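Local coordinates for major extracellular endoglucanase (Xanthomonas campestris pv. campestris, PDB 4TUF), which hydrolyses internal beta-1,4-glucosidic linkages in cellulose, lichenin and cereal beta-glucans through this family 5 TIM-barrel catalytic domain, at residues 23-26 against 27-30; 32-35 against 36-39; 40-43 against 44-48; 96-99 against 100-104; 335-338 against 339-343. One frame throughout, in Å; residues are numbered along the deposited sequence.

Interaction 1: 23-26 against 27-30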
loop_
_atom_site.group_PDB
_atom_site.type_symbol
_atom_site.label_atom_id
_atom_site.label_comp_id
_atom_site.label_asym_id
_atom_site.label_seq_id
_atom_site.Cartn_x
_atom_site.Cartn_y
_atom_site.Cartn_z
ATOM N N ASN A 23 -4.650 2.898 4.167
ATOM C CA ASN A 23 -4.206 3.782 3.092
ATOM C C ASN A 23 -4.845 5.167 3.164
ATOM O O ASN A 23 -6.054 5.287 3.352
ATOM C CB ASN A 23 -4.524 3.162 1.732
ATOM C CG ASN A 23 -3.612 2.006 1.385
ATOM O OD1 ASN A 23 -2.606 2.182 0.693
ATOM N ND2 ASN A 23 -3.958 0.811 1.861
ATOM N N VAL A 24 -4.028 6.205 3.003
ATOM C CA VAL A 24 -4.508 7.586 3.001
ATOM C C VAL A 24 -4.137 8.260 1.684
ATOM O O VAL A 24 -2.994 8.680 1.513
ATOM C CB VAL A 24 -3.911 8.397 4.164
ATOM C CG1 VAL A 24 -4.481 9.808 4.169
ATOM C CG2 VAL A 24 -4.171 7.703 5.496
ATOM N N PHE A 25 -5.082 8.374 0.753
ATOM C CA PHE A 25 -4.846 8.871 -0.601
ATOM C C PHE A 25 -4.966 10.383 -0.727
ATOM O O PHE A 25 -5.533 11.040 0.145
ATOM C CB PHE A 25 -5.836 8.222 -1.577
ATOM C CG PHE A 25 -5.564 6.773 -1.845
ATOM C CD1 PHE A 25 -5.958 5.806 -0.947
ATOM C CD2 PHE A 25 -4.910 6.380 -3.001
ATOM C CE1 PHE A 25 -5.698 4.478 -1.193
ATOM C CE2 PHE A 25 -4.652 5.051 -3.250
ATOM C CZ PHE A 25 -5.049 4.097 -2.347
ATOM N N GLY A 26 -4.491 10.911 -1.850
ATOM C CA GLY A 26 -4.599 12.318 -2.158
ATOM C C GLY A 26 -3.323 12.839 -2.791
ATOM O O GLY A 26 -3.363 13.490 -3.838
ATOM N N PHE A 27 -2.185 12.537 -2.168
ATOM C CA PHE A 27 -0.897 13.069 -2.611
ATOM C C PHE A 27 -0.468 12.529 -3.976
ATOM O O PHE A 27 0.521 12.990 -4.544
ATOM C CB PHE A 27 0.197 12.767 -1.579
ATOM C CG PHE A 27 0.163 13.657 -0.364
ATOM C CD1 PHE A 27 0.545 14.985 -0.451
ATOM C CD2 PHE A 27 -0.238 13.161 0.868
ATOM C CE1 PHE A 27 0.517 15.806 0.661
ATOM C CE2 PHE A 27 -0.268 13.976 1.983
ATOM C CZ PHE A 27 0.108 15.300 1.880
ATOM N N GLU A 28 -1.201 11.551 -4.502
ATOM C CA GLU A 28 -0.861 10.979 -5.799
ATOM C C GLU A 28 -1.857 11.423 -6.860
ATOM O O GLU A 28 -1.891 10.874 -7.961
ATOM C CB GLU A 28 -0.802 9.446 -5.717
ATOM C CG GLU A 28 -2.139 8.718 -5.861
ATOM C CD GLU A 28 -3.139 9.043 -4.760
ATOM O OE1 GLU A 28 -2.745 9.628 -3.723
ATOM O OE2 GLU A 28 -4.330 8.699 -4.937
ATOM N N THR A 29 -2.659 12.430 -6.530
ATOM C CA THR A 29 -3.698 12.901 -7.439
ATOM C C THR A 29 -3.465 14.330 -7.908
ATOM O O THR A 29 -2.497 14.980 -7.512
ATOM C CB THR A 29 -5.081 12.837 -6.785
ATOM O OG1 THR A 29 -5.221 13.927 -5.865
ATOM C CG2 THR A 29 -5.265 11.511 -6.055
ATOM N N GLY A 30 -4.380 14.816 -8.742
ATOM C CA GLY A 30 -4.283 16.150 -9.296
ATOM C C GLY A 30 -4.280 17.243 -8.251
ATOM O O GLY A 30 -3.816 18.348 -8.518
HETATM O O HOH W 1 -1.611 10.326 -0.375
#
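Gly-26 and Thr-29 are the ends of a type I beta turn in the loop that leaves barrel strand 16-23 of the TIM barrel. The tight part centres on Gly-26 O, which accepts twice from one residue: Thr-29 N lies 3.0 Å from Gly-26 O, well above the carbonyl plane, while Thr-29 OG1 reaches Gly-26 O at 2.8 Å in that plane, on a lone pair. Threonine suits the last turn position because its hydroxyl, at chi1 76°, faces back to the first residue. Glycine suits the first, since its phi of 139° would press a side chain against the preceding carbonyl. Inward from the turn, the Phe-27 ring is buried on Leu-59, Leu-92 and Val-95. The looser side belongs to Phe-25, partly exposed near the probable nucleophile Glu-278 and modelled in two conformers, so the place of Glu-28 OE2 at its ring edge is doubtful; beyond the turn, Gly-30 is exposed. A water bridges the bend, donating to Val-24 O and accepting from Phe-27 N. On the tight side, buried Glu-28 folds back at chi2, and Glu-28 OE1 accepts from Gly-26 N at 2.9 Å through its syn lone pair.

Interaction 2: 32-35 against 36-39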
loop_
_atom_site.group_PDB
_atom_site.type_symbol
_atom_site.label_atom_id
_atom_site.label_comp_id
_atom_site.label_asym_id
_atom_site.label_seq_id
_atom_site.Cartn_x
_atom_site.Cartn_y
_atom_site.Cartn_z
ATOM N N HIS A 32 -2.694 16.968 -5.277
ATOM C CA HIS A 32 -1.387 16.930 -4.624
ATOM C C HIS A 32 -1.461 17.244 -3.127
ATOM O O HIS A 32 -0.655 18.009 -2.603
ATOM C CB HIS A 32 -0.423 17.900 -5.310
ATOM C CG HIS A 32 -0.379 17.752 -6.800
ATOM N ND1 HIS A 32 -0.947 18.672 -7.657
ATOM C CD2 HIS A 32 0.155 16.787 -7.586
ATOM C CE1 HIS A 32 -0.757 18.284 -8.905
ATOM N NE2 HIS A 32 -0.094 17.141 -8.889
ATOM N N VAL A 33 -2.430 16.644 -2.446
ATOM C CA VAL A 33 -2.576 16.784 -1.001
ATOM C C VAL A 33 -3.541 15.699 -0.542
ATOM O O VAL A 33 -4.418 15.305 -1.310
ATOM C CB VAL A 33 -3.093 18.199 -0.601
ATOM C CG1 VAL A 33 -4.492 18.448 -1.153
ATOM C CG2 VAL A 33 -3.061 18.401 0.914
ATOM N N MET A 34 -3.383 15.201 0.683
ATOM C CA MET A 34 -4.306 14.185 1.197
ATOM C C MET A 34 -5.740 14.711 1.132
ATOM O O MET A 34 -5.980 15.893 1.350
ATOM C CB MET A 34 -3.943 13.767 2.628
ATOM C CG MET A 34 -4.161 14.837 3.672
ATOM S SD MET A 34 -3.795 14.282 5.349
ATOM C CE MET A 34 -5.107 13.108 5.609
ATOM N N HIS A 35 -6.676 13.827 0.802
ATOM C CA HIS A 35 -8.065 14.204 0.554
ATOM C C HIS A 35 -8.845 14.555 1.813
ATOM O O HIS A 35 -8.493 14.135 2.913
ATOM C CB HIS A 35 -8.796 13.076 -0.180
ATOM C CG HIS A 35 -8.570 13.066 -1.660
ATOM N ND1 HIS A 35 -8.653 11.918 -2.416
ATOM C CD2 HIS A 35 -8.273 14.066 -2.523
ATOM C CE1 HIS A 35 -8.412 12.208 -3.682
ATOM N NE2 HIS A 35 -8.178 13.505 -3.774
ATOM N N GLY A 36 -9.918 15.320 1.631
ATOM C CA GLY A 36 -10.843 15.613 2.706
ATOM C C GLY A 36 -10.600 16.936 3.399
ATOM O O GLY A 36 -11.320 17.302 4.330
ATOM N N LEU A 37 -9.592 17.669 2.944
ATOM C CA LEU A 37 -9.267 18.942 3.570
ATOM C C LEU A 37 -10.222 20.038 3.101
ATOM O O LEU A 37 -10.028 21.213 3.411
ATOM C CB LEU A 37 -7.812 19.327 3.292
ATOM C CG LEU A 37 -6.788 18.269 3.721
ATOM C CD1 LEU A 37 -5.378 18.837 3.792
ATOM C CD2 LEU A 37 -7.175 17.622 5.050
ATOM N N TRP A 38 -11.257 19.652 2.358
ATOM C CA TRP A 38 -12.377 20.558 2.101
ATOM C C TRP A 38 -13.419 20.405 3.201
ATOM O O TRP A 38 -14.235 21.295 3.427
ATOM C CB TRP A 38 -13.012 20.295 0.729
ATOM C CG TRP A 38 -13.411 18.863 0.498
ATOM C CD1 TRP A 38 -14.600 18.280 0.823
ATOM C CD2 TRP A 38 -12.618 17.840 -0.115
ATOM N NE1 TRP A 38 -14.597 16.956 0.454
ATOM C CE2 TRP A 38 -13.392 16.661 -0.127
ATOM C CE3 TRP A 38 -11.327 17.806 -0.655
ATOM C CZ2 TRP A 38 -12.917 15.459 -0.654
ATOM C CZ3 TRP A 38 -10.856 16.610 -1.180
ATOM C CH2 TRP A 38 -11.649 15.453 -1.172
ATOM N N ALA A 39 -13.374 19.272 3.893
ATOM C CA ALA A 39 -14.386 18.937 4.884
ATOM C C ALA A 39 -13.826 18.880 6.305
ATOM O O ALA A 39 -14.558 19.080 7.275
ATOM C CB ALA A 39 -15.036 17.612 4.528
#
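His-35 sets its CD2 at the edge of the Trp-38 ring, in the ring plane and 3.9 Å from Trp-38 CZ3, while one face of the indole lies over Gly-36 CA, offset toward the rim. The two aromatic planes are inclined at 58°, too oblique for either a stack or an edge-to-face pair. This bend belongs to the beta-alpha loop of the TIM barrel that runs from strand 16-23 to helix 42-51. Gly-36 turns the chain with a phi of 97°, a value comfortable for glycine, and the turn is closed by Ala-39 N bonding to Gly-36 O at 2.9 Å. Tryptophan can fold back over so small a residue because its chi1 of 53° sets CG between the backbone N and the carbonyl carbon; its ring also meets Trp-329 edge-to-face. The other side of the bend is aliphatic and buried. Leu-37 sends its side chain toward the earlier residues, crossing that of Met-34 at about a right angle, and continues onto Trp-42 and Met-45 of the following helix. Branched apolar residues fill this inner side well: Val-33, whose side chain also touches Ile-91, brings CG2 to 3.7 Å from Leu-37 CD1.

Interaction 3: 40-43 against 44-48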
loop_
_atom_site.group_PDB
_atom_site.type_symbol
_atom_site.label_atom_id
_atom_site.label_comp_id
_atom_site.label_asym_id
_atom_site.label_seq_id
_atom_site.Cartn_x
_atom_site.Cartn_y
_atom_site.Cartn_z
ATOM N N ARG A 40 -12.529 18.609 6.421
ATOM C CA ARG A 40 -11.905 18.366 7.719
ATOM C C ARG A 40 -10.580 19.106 7.895
ATOM O O ARG A 40 -9.956 19.528 6.921
ATOM C CB ARG A 40 -11.665 16.863 7.914
ATOM C CG ARG A 40 -12.906 15.996 7.783
ATOM C CD ARG A 40 -13.815 16.119 8.996
ATOM N NE ARG A 40 -13.110 15.870 10.253
ATOM C CZ ARG A 40 -12.762 14.664 10.698
ATOM N NH1 ARG A 40 -13.042 13.581 9.988
ATOM N NH2 ARG A 40 -12.125 14.540 11.854
ATOM N N ASN A 41 -10.160 19.253 9.148
ATOM C CA ASN A 41 -8.823 19.736 9.471
ATOM C C ASN A 41 -7.845 18.570 9.460
ATOM O O ASN A 41 -8.101 17.539 10.082
ATOM C CB ASN A 41 -8.814 20.433 10.831
ATOM C CG ASN A 41 -7.416 20.773 11.302
ATOM O OD1 ASN A 41 -6.804 20.022 12.058
ATOM N ND2 ASN A 41 -6.902 21.910 10.853
ATOM N N TRP A 42 -6.732 18.729 8.751
ATOM C CA TRP A 42 -5.831 17.604 8.488
ATOM C C TRP A 42 -5.282 16.984 9.774
ATOM O O TRP A 42 -5.211 15.765 9.896
ATOM C CB TRP A 42 -4.674 18.046 7.582
ATOM C CG TRP A 42 -3.726 19.001 8.236
ATOM C CD1 TRP A 42 -3.897 20.351 8.413
ATOM C CD2 TRP A 42 -2.458 18.680 8.811
ATOM N NE1 TRP A 42 -2.807 20.884 9.063
ATOM C CE2 TRP A 42 -1.912 19.878 9.319
ATOM C CE3 TRP A 42 -1.729 17.496 8.945
ATOM C CZ2 TRP A 42 -0.673 19.920 9.950
ATOM C CZ3 TRP A 42 -0.503 17.539 9.570
ATOM C CH2 TRP A 42 0.016 18.742 10.064
ATOM N N LYS A 43 -4.909 17.829 10.731
ATOM C CA LYS A 43 -4.366 17.362 12.002
ATOM C C LYS A 43 -5.425 16.599 12.799
ATOM O O LYS A 43 -5.132 15.562 13.397
ATOM C CB LYS A 43 -3.836 18.541 12.821
ATOM C CG LYS A 43 -2.466 18.332 13.444
ATOM C CD LYS A 43 -2.258 19.293 14.612
ATOM C CE LYS A 43 -0.783 19.497 14.947
ATOM N NZ LYS A 43 -0.095 20.366 13.945
ATOM N N ASP A 44 -6.655 17.109 12.799
ATOM C CA ASP A 44 -7.744 16.466 13.529
ATOM C C ASP A 44 -8.137 15.130 12.905
ATOM O O ASP A 44 -8.517 14.198 13.608
ATOM C CB ASP A 44 -8.961 17.392 13.604
ATOM C CG ASP A 44 -8.767 18.532 14.595
ATOM O OD1 ASP A 44 -7.616 18.741 15.046
ATOM O OD2 ASP A 44 -9.760 19.222 14.921
ATOM N N MET A 45 -8.041 15.037 11.584
ATOM C CA MET A 45 -8.358 13.796 10.891
ATOM C C MET A 45 -7.314 12.711 11.187
ATOM O O MET A 45 -7.637 11.527 11.264
ATOM C CB MET A 45 -8.466 14.043 9.386
ATOM C CG MET A 45 -9.089 12.894 8.617
ATOM S SD MET A 45 -9.848 13.407 7.066
ATOM C CE MET A 45 -8.426 14.008 6.173
ATOM N N ILE A 46 -6.060 13.116 11.357
ATOM C CA ILE A 46 -5.017 12.173 11.742
ATOM C C ILE A 46 -5.252 11.698 13.173
ATOM O O ILE A 46 -5.174 10.505 13.461
ATOM C CB ILE A 46 -3.615 12.800 11.618
ATOM C CG1 ILE A 46 -3.230 12.943 10.145
ATOM C CG2 ILE A 46 -2.578 11.963 12.356
ATOM C CD1 ILE A 46 -1.931 13.682 9.934
ATOM N N VAL A 47 -5.546 12.646 14.058
ATOM C CA VAL A 47 -5.847 12.358 15.454
ATOM C C VAL A 47 -6.952 11.316 15.563
ATOM O O VAL A 47 -6.906 10.431 16.420
ATOM C CB VAL A 47 -6.263 13.647 16.209
ATOM C CG1 VAL A 47 -7.026 13.323 17.486
ATOM C CG2 VAL A 47 -5.046 14.504 16.509
ATOM N N GLN A 48 -7.933 11.409 14.669
ATOM C CA GLN A 48 -9.073 10.503 14.698
ATOM C C GLN A 48 -8.704 9.087 14.276
ATOM O O GLN A 48 -9.176 8.119 14.867
ATOM C CB GLN A 48 -10.198 11.010 13.800
ATOM C CG GLN A 48 -11.472 10.208 13.966
ATOM C CD GLN A 48 -12.588 10.674 13.067
ATOM O OE1 GLN A 48 -12.353 11.359 12.070
ATOM N NE2 GLN A 48 -13.820 10.302 13.415
#
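Arg-40 grips Gln-48 end-on, with both terminal nitrogens on one oxygen: NH1 lies 3.1 Å and NH2 3.2 Å from Gln-48 OE1. That oxygen sits in the guanidinium plane, yet the amide is turned 74° against it. NH1 lies in the carbonyl plane, while NH2 stands well above it. Arginine has donors to spare here, as NH1 also bonds Trp-329 O. Two bends, at chi2 and chi3, curl its chain back along the helix, whereas Gln-48 is extended beyond CG to meet it.

Next comes Asn-41, the N-cap of helix 42-51, which links strands 16-23 and 56-61 in a beta-alpha-beta unit of the TIM barrel. With CG anti to the backbone N, chi1 172°, its OD1 accepts from Asp-44 N at 3.0 Å, one of the first-turn N-H groups that have no preceding helical carbonyl; its ND2 is held by Arg-79 O. The main chain takes over at once, Met-45 N bonding Asn-41 O at 2.9 Å.

Farther out, Met-45 packs its SD 4.0 Å from Arg-40 CB, and its CG lies toward one face of the guanidinium. Trp-42 and Ile-46 run side by side on the buried flank, with Trp-42 CE3 3.9 Å from Ile-46 CD1, while the indole NE1 bonds Asp-82. Lys-43 lays its CB over the indole centre, and its NZ leaves the helix to pair with a bound dihydrogenphosphate ion.

Interaction 4: 96-99 against 100-104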
loop_
_atom_site.group_PDB
_atom_site.type_symbol
_atom_site.label_atom_id
_atom_site.label_comp_id
_atom_site.label_asym_id
_atom_site.label_seq_id
_atom_site.Cartn_x
_atom_site.Cartn_y
_atom_site.Cartn_z
ATOM N N ILE A 96 3.930 14.041 7.209
ATOM C CA ILE A 96 4.827 12.984 7.663
ATOM C C ILE A 96 5.388 13.317 9.046
ATOM O O ILE A 96 5.551 12.433 9.892
ATOM C CB ILE A 96 5.966 12.760 6.648
ATOM C CG1 ILE A 96 5.422 12.008 5.432
ATOM C CG2 ILE A 96 7.106 11.966 7.259
ATOM C CD1 ILE A 96 6.270 12.151 4.196
ATOM N N ALA A 97 5.646 14.600 9.282
ATOM C CA ALA A 97 6.135 15.055 10.578
ATOM C C ALA A 97 5.081 14.859 11.669
ATOM O O ALA A 97 5.417 14.615 12.831
ATOM C CB ALA A 97 6.562 16.523 10.501
ATOM N N GLU A 98 3.810 14.968 11.289
ATOM C CA GLU A 98 2.711 14.820 12.241
ATOM C C GLU A 98 2.510 13.361 12.631
ATOM O O GLU A 98 2.365 13.045 13.813
ATOM C CB GLU A 98 1.411 15.390 11.670
ATOM C CG GLU A 98 0.184 15.123 12.536
ATOM C CD GLU A 98 0.233 15.838 13.874
ATOM O OE1 GLU A 98 1.071 16.754 14.039
ATOM O OE2 GLU A 98 -0.575 15.486 14.763
ATOM N N PHE A 99 2.490 12.479 11.633
ATOM C CA PHE A 99 2.475 11.040 11.879
ATOM C C PHE A 99 3.626 10.643 12.795
ATOM O O PHE A 99 3.459 9.842 13.714
ATOM C CB PHE A 99 2.574 10.260 10.567
ATOM C CG PHE A 99 1.311 10.264 9.758
ATOM C CD1 PHE A 99 0.093 9.959 10.345
ATOM C CD2 PHE A 99 1.339 10.576 8.406
ATOM C CE1 PHE A 99 -1.071 9.963 9.596
ATOM C CE2 PHE A 99 0.177 10.583 7.653
ATOM C CZ PHE A 99 -1.029 10.276 8.248
ATOM N N ASN A 100 4.793 11.219 12.533
ATOM C CA ASN A 100 5.997 10.906 13.289
ATOM C C ASN A 100 5.883 11.327 14.745
ATOM O O ASN A 100 6.286 10.588 15.641
ATOM C CB ASN A 100 7.210 11.574 12.641
ATOM C CG ASN A 100 8.505 11.237 13.344
ATOM O OD1 ASN A 100 9.054 10.146 13.169
ATOM N ND2 ASN A 100 9.010 12.176 14.138
ATOM N N ALA A 101 5.329 12.514 14.975
ATOM C CA ALA A 101 5.167 13.044 16.327
ATOM C C ALA A 101 4.132 12.257 17.125
ATOM O O ALA A 101 4.209 12.183 18.349
ATOM C CB ALA A 101 4.781 14.512 16.278
ATOM N N ARG A 102 3.167 11.666 16.428
ATOM C CA ARG A 102 2.134 10.874 17.087
ATOM C C ARG A 102 2.543 9.413 17.263
ATOM O O ARG A 102 1.862 8.647 17.951
ATOM C CB ARG A 102 0.824 10.950 16.307
ATOM C CG ARG A 102 0.225 12.336 16.265
ATOM C CD ARG A 102 -1.269 12.259 16.103
ATOM N NE ARG A 102 -1.892 11.652 17.273
ATOM C CZ ARG A 102 -2.303 12.337 18.332
ATOM N NH1 ARG A 102 -2.157 13.654 18.363
ATOM N NH2 ARG A 102 -2.860 11.709 19.359
ATOM N N GLY A 103 3.655 9.032 16.639
ATOM C CA GLY A 103 4.172 7.683 16.766
ATOM C C GLY A 103 3.479 6.727 15.819
ATOM O O GLY A 103 3.264 5.562 16.144
ATOM N N MET A 104 3.134 7.229 14.638
ATOM C CA MET A 104 2.463 6.425 13.627
ATOM C C MET A 104 3.438 6.077 12.507
ATOM O O MET A 104 4.092 6.960 11.952
ATOM C CB MET A 104 1.237 7.169 13.075
ATOM C CG MET A 104 0.169 7.461 14.129
ATOM S SD MET A 104 -1.284 8.355 13.537
ATOM C CE MET A 104 -1.874 7.242 12.256
#
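Phe-99 and Met-104 close a Schellman motif at the C-terminal end of helix 88-102, where Met-104 N reaches back across the last turn to Phe-99 O at 2.8 Å. Gly-103 makes the reversal with a positive phi of 83°, which glycine tolerates readily, and adds a weak bond from its N to Asn-100 O. Upstream the regular helical pattern holds, with Asn-100 N bonding Ile-96 O at 3.0 Å and Ala-101 N bonding Ala-97 O at the same length.

The same two residues also meet through their side chains. Met-104 SD lies at the edge of the Phe-99 ring, near its plane, 3.8 Å from Phe-99 CD1, a Met-aromatic contact; the bend at chi3 then brings Met-104 CE against CD1 and CE1. Both side chains are buried on Val-57, so this helix end is seated against the TIM-barrel wall just where the chain enters strand 105-110.

On the flank toward helix 42-51, Glu-98 and Arg-102 lie side by side. The carboxylate meets the aliphatic part of the arginine, OE2 standing 3.6 Å from Arg-102 CD, while Glu-98 OE2 and Arg-102 NH1 are 4.3 Å apart, beyond a salt bridge. Arg-102 NE is instead held by Gln-50. Asn-100, one turn after Ile-96, gives its OD1 to the backbone of Tyr-148.

Interaction 5: 335-338 against 339-343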
loop_
_atom_site.group_PDB
_atom_site.type_symbol
_atom_site.label_atom_id
_atom_site.label_comp_id
_atom_site.label_asym_id
_atom_site.label_seq_id
_atom_site.Cartn_x
_atom_site.Cartn_y
_atom_site.Cartn_z
ATOM N N ASP A 335 -18.534 -1.401 11.456
ATOM C CA ASP A 335 -18.397 -2.817 11.133
ATOM C C ASP A 335 -17.045 -3.083 10.476
ATOM O O ASP A 335 -16.413 -4.112 10.721
ATOM C CB ASP A 335 -19.543 -3.299 10.234
ATOM C CG ASP A 335 -19.872 -2.324 9.116
ATOM O OD1 ASP A 335 -19.077 -1.391 8.865
ATOM O OD2 ASP A 335 -20.936 -2.500 8.482
ATOM N N LYS A 336 -16.603 -2.144 9.648
ATOM C CA LYS A 336 -15.282 -2.225 9.056
ATOM C C LYS A 336 -14.206 -2.186 10.137
ATOM O O LYS A 336 -13.214 -2.913 10.058
ATOM C CB LYS A 336 -15.068 -1.093 8.052
ATOM C CG LYS A 336 -15.651 -1.370 6.674
ATOM C CD LYS A 336 -15.241 -0.298 5.687
ATOM C CE LYS A 336 -15.833 -0.550 4.315
ATOM N NZ LYS A 336 -15.445 0.520 3.352
ATOM N N MET A 337 -14.408 -1.348 11.152
ATOM C CA MET A 337 -13.448 -1.264 12.248
ATOM C C MET A 337 -13.442 -2.530 13.104
ATOM O O MET A 337 -12.393 -2.952 13.589
ATOM C CB MET A 337 -13.722 -0.038 13.125
ATOM C CG MET A 337 -13.259 1.274 12.506
ATOM S SD MET A 337 -11.630 1.166 11.714
ATOM C CE MET A 337 -10.572 0.824 13.117
ATOM N N THR A 338 -14.606 -3.146 13.281
ATOM C CA THR A 338 -14.695 -4.366 14.074
ATOM C C THR A 338 -14.002 -5.515 13.344
ATOM O O THR A 338 -13.402 -6.388 13.968
ATOM C CB THR A 338 -16.159 -4.723 14.384
ATOM O OG1 THR A 338 -16.750 -3.659 15.139
ATOM C CG2 THR A 338 -16.250 -6.009 15.189
ATOM N N LEU A 339 -14.067 -5.493 12.018
ATOM C CA LEU A 339 -13.377 -6.481 11.192
ATOM C C LEU A 339 -11.858 -6.350 11.303
ATOM O O LEU A 339 -11.143 -7.345 11.419
ATOM C CB LEU A 339 -13.796 -6.342 9.730
ATOM C CG LEU A 339 -13.129 -7.292 8.735
ATOM C CD1 LEU A 339 -13.735 -8.683 8.833
ATOM C CD2 LEU A 339 -13.241 -6.746 7.325
ATOM N N LEU A 340 -11.371 -5.115 11.259
ATOM C CA LEU A 340 -9.941 -4.860 11.338
ATOM C C LEU A 340 -9.379 -5.222 12.712
ATOM O O LEU A 340 -8.292 -5.790 12.808
ATOM C CB LEU A 340 -9.641 -3.397 11.006
ATOM C CG LEU A 340 -9.806 -3.015 9.533
ATOM C CD1 LEU A 340 -9.763 -1.514 9.363
ATOM C CD2 LEU A 340 -8.721 -3.666 8.696
ATOM N N ARG A 341 -10.113 -4.904 13.773
ATOM C CA ARG A 341 -9.638 -5.217 15.118
ATOM C C ARG A 341 -9.578 -6.725 15.315
ATOM O O ARG A 341 -8.723 -7.231 16.042
ATOM C CB ARG A 341 -10.523 -4.564 16.178
ATOM C CG ARG A 341 -10.472 -3.047 16.123
ATOM C CD ARG A 341 -11.132 -2.391 17.316
ATOM N NE ARG A 341 -11.145 -0.935 17.181
ATOM C CZ ARG A 341 -12.222 -0.218 16.875
ATOM N NH1 ARG A 341 -13.393 -0.814 16.685
ATOM N NH2 ARG A 341 -12.128 1.097 16.771
ATOM N N THR A 342 -10.480 -7.436 14.649
ATOM C CA THR A 342 -10.452 -8.890 14.642
ATOM C C THR A 342 -9.152 -9.382 14.017
ATOM O O THR A 342 -8.473 -10.238 14.576
ATOM C CB THR A 342 -11.652 -9.468 13.878
ATOM O OG1 THR A 342 -12.841 -9.274 14.651
ATOM C CG2 THR A 342 -11.460 -10.959 13.615
ATOM N N LEU A 343 -8.812 -8.822 12.861
ATOM C CA LEU A 343 -7.560 -9.136 12.180
ATOM C C LEU A 343 -6.351 -8.809 13.051
ATOM O O LEU A 343 -5.421 -9.606 13.158
ATOM C CB LEU A 343 -7.465 -8.378 10.853
ATOM C CG LEU A 343 -6.138 -8.509 10.099
ATOM C CD1 LEU A 343 -5.940 -9.934 9.602
ATOM C CD2 LEU A 343 -6.052 -7.515 8.950
#
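Met-337 and Arg-341 come together through contrasting torsions. Bends at chi2, -42°, and chi3 curl the methionine over so that its CE covers one face of the guanidinium, offset toward the rim and 4.0 Å from Arg-341 NH2. Arg-341 stays extended from CG to NE, which carries its planar group alongside Met-337, NH1 lying 3.7 Å from Met-337 CB. A flexible thioether can follow such a flat face, and NH2 keeps its polar partner, Leu-52 O. Met-337 SD also touches Leu-340 CD1 at 4.0 Å. On the exposed side, one turn after Thr-338, Thr-342 has its OG1 anti to the carbonyl carbon, chi1 -72°, and donates to Thr-338 O at 3.0 Å. Thr-342 N reaches the same oxygen at 3.2 Å from the opposite face of its plane, a double grip that suits a threonine on an outer helix face; the hydroxyl of Thr-338 is tied to Gln-334 O in turn. Leucines occupy the buried side of helix 334-344, which follows the last strand of the TIM barrel. Leu-340 rests on Tyr-311 and Phe-279 of strands 309-311 and 276-280, Leu-339 packs on helix 288-303, and Met-337 touches Phe-54 in the loop before strand 56-61.

How the interactions relate
Interactions 1 and 2 are buried loop contacts in one beta-alpha connection, joined where Phe-25 O and His-35 N probably bond and where the Phe-27 ring packs on the backbone of Val-33 and Met-34. Interaction 3 begins where interaction 2 ends, and Met-45 packs back onto Met-34. Interactions 3 and 4 belong to adjacent barrel helices that touch along Trp-42, Ile-46 and Glu-98; one presents a helix start, capped by a side chain, the other a helix end, closed by the backbone. Interaction 5 stands apart, about 21 Å or more between centres from every other contact, and takes up nearly the whole of helix 334-344. The three helical contacts are partly buried, pairing an apolar inner side with polar outer residues, whereas interaction 1 lies closest to the catalytic cleft.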